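PDB 2PCS: conserved protein from Geobacillus kaustophilus, which is of unknown function but belongs to the CoxG family of Bet v 1-like proteins and may bind a small ligand between its sheet and long helix. Local coordinates for residues I52-V57 and A131-S136. Numbering follows the deposited sequence.
Sequences IGIAAV and AKLLIS
Ile-54 reaches from the loop joining strands 45-52 and 59-71 to Leu-133 and Leu-134 on the long helix 124-148, a contact of the helix-grip (Bet v 1-like) fold, in which an antiparallel sheet curves around a C-terminal helix. The tight part is small and wholly apolar. CD1 of Ile-54 meets both leucines, 3.9 Å from CD2 of Leu-134 and 4.1 Å from CG of Leu-133. The two approaches differ: Ile-54 and Leu-133 meet tip to tip, whereas the Leu-134 side chain runs at a slant to that of Ile-54. CG1 of Ile-54 stands anti to the carbonyl carbon (chi1 -63°) and the chain continues extended (chi2 165°), which carries CD1 to the helix. The backbones stay well apart, with CA of Ile-54 and CA of Leu-134 separated by 9.8 Å.

Around this point the packing is loose. The two segments bury just 137 Å² between them, both sides summed, and Leu-133 remains exposed. The side chain of Leu-134 comes to about 4 Å, nearest atoms, from a bound unidentified ligand, consistent with this edge of the helix bordering a pocket. Val-57 continues the loop-helix packing by touching Val-130 one turn earlier, and Leu-133 also touches Met-33. The loop is held in shape by a tight turn, N of Val-57 bonding to O of Ile-54 at 3.0 Å. On the helix, O of Lys-132 takes two donors from opposite faces of its carbonyl plane, N of Ser-136 at 2.8 Å and OG of Ser-136 at 2.7 Å.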
loop_
_atom_site.group_PDB
_atom_site.type_symbol
_atom_site.label_atom_id
_atom_site.label_comp_id
_atom_site.label_asym_id
_atom_site.label_seq_id
_atom_site.Cartn_x
_atom_site.Cartn_y
_atom_site.Cartn_z
ATOM N N ILE A 52 0.984 -0.816 -14.386
ATOM C CA ILE A 52 -0.150 -0.048 -13.991
ATOM C C ILE A 52 -0.873 0.491 -15.223
ATOM O O ILE A 52 -0.292 1.268 -16.011
ATOM C CB ILE A 52 0.288 1.034 -13.008
ATOM C CG1 ILE A 52 0.654 0.351 -11.674
ATOM C CG2 ILE A 52 -0.826 2.058 -12.804
ATOM C CD1 ILE A 52 1.850 0.955 -10.987
ATOM N N GLY A 53 -2.132 0.046 -15.374
ATOM C CA GLY A 53 -3.006 0.400 -16.495
ATOM C C GLY A 53 -3.767 1.718 -16.346
ATOM O O GLY A 53 -4.217 2.284 -17.337
ATOM N N ILE A 54 -3.906 2.227 -15.127
ATOM C CA ILE A 54 -4.625 3.478 -14.938
ATOM C C ILE A 54 -4.025 4.475 -15.898
ATOM O O ILE A 54 -2.866 4.849 -15.749
ATOM C CB ILE A 54 -4.498 4.043 -13.505
ATOM C CG1 ILE A 54 -5.125 3.097 -12.497
ATOM C CG2 ILE A 54 -5.197 5.373 -13.391
ATOM C CD1 ILE A 54 -4.712 3.432 -11.057
ATOM N N ALA A 55 -4.818 4.885 -16.874
ATOM C CA ALA A 55 -4.478 5.922 -17.851
ATOM C C ALA A 55 -3.665 7.123 -17.368
ATOM O O ALA A 55 -2.709 7.497 -17.991
ATOM C CB ALA A 55 -5.786 6.431 -18.551
ATOM N N ALA A 56 -4.045 7.760 -16.280
ATOM C CA ALA A 56 -3.329 8.987 -15.892
ATOM C C ALA A 56 -1.857 8.709 -15.522
ATOM O O ALA A 56 -1.030 9.620 -15.522
ATOM C CB ALA A 56 -4.050 9.674 -14.704
ATOM N N VAL A 57 -1.573 7.459 -15.142
ATOM C CA VAL A 57 -0.247 7.082 -14.642
ATOM C C VAL A 57 0.295 5.849 -15.345
ATOM O O VAL A 57 1.271 5.250 -14.886
ATOM C CB VAL A 57 -0.225 6.802 -13.072
ATOM C CG1 VAL A 57 -0.414 8.083 -12.275
ATOM C CG2 VAL A 57 -1.167 5.682 -12.674
ATOM N N ALA A 131 -3.613 7.937 -5.786
ATOM C CA ALA A 131 -3.197 7.327 -4.496
ATOM C C ALA A 131 -4.389 6.787 -3.636
ATOM O O ALA A 131 -4.343 5.648 -3.110
ATOM C CB ALA A 131 -2.335 8.375 -3.664
ATOM N N LYS A 132 -5.475 7.573 -3.525
ATOM C CA LYS A 132 -6.662 7.082 -2.859
ATOM C C LYS A 132 -7.204 5.897 -3.586
ATOM O O LYS A 132 -7.633 4.917 -2.951
ATOM C CB LYS A 132 -7.742 8.147 -2.720
ATOM C CG LYS A 132 -8.900 7.668 -1.827
ATOM C CD LYS A 132 -10.043 8.688 -1.810
ATOM C CE LYS A 132 -11.414 8.067 -1.388
ATOM N NZ LYS A 132 -12.378 9.195 -1.030
ATOM N N LEU A 133 -7.185 5.942 -4.918
ATOM C CA LEU A 133 -7.673 4.774 -5.638
ATOM C C LEU A 133 -6.815 3.533 -5.419
ATOM O O LEU A 133 -7.338 2.424 -5.284
ATOM C CB LEU A 133 -7.967 5.084 -7.130
ATOM C CG LEU A 133 -7.653 4.162 -8.348
ATOM C CD1 LEU A 133 -7.847 2.645 -8.230
ATOM C CD2 LEU A 133 -8.471 4.623 -9.541
ATOM N N LEU A 134 -5.495 3.689 -5.416
ATOM C CA LEU A 134 -4.595 2.523 -5.193
ATOM C C LEU A 134 -4.782 1.953 -3.775
ATOM O O LEU A 134 -5.011 0.748 -3.588
ATOM C CB LEU A 134 -3.115 2.930 -5.462
ATOM C CG LEU A 134 -2.867 3.181 -6.972
ATOM C CD1 LEU A 134 -1.528 3.800 -7.214
ATOM C CD2 LEU A 134 -3.051 1.899 -7.845
ATOM N N ILE A 135 -4.730 2.842 -2.782
ATOM C CA ILE A 135 -4.996 2.462 -1.374
ATOM C C ILE A 135 -6.366 1.786 -1.204
ATOM O O ILE A 135 -6.421 0.690 -0.630
ATOM C CB ILE A 135 -4.838 3.674 -0.419
ATOM C CG1 ILE A 135 -3.362 4.140 -0.433
ATOM C CG2 ILE A 135 -5.324 3.319 1.001
ATOM C CD1 ILE A 135 -3.195 5.612 -0.175
ATOM N N SER A 136 -7.458 2.400 -1.711
ATOM C CA SER A 136 -8.809 1.759 -1.601
ATOM C C SER A 136 -8.901 0.378 -2.249
ATOM O O SER A 136 -9.468 -0.558 -1.656
ATOM C CB SER A 136 -9.913 2.610 -2.199
ATOM O OG SER A 136 -9.801 3.933 -1.741
#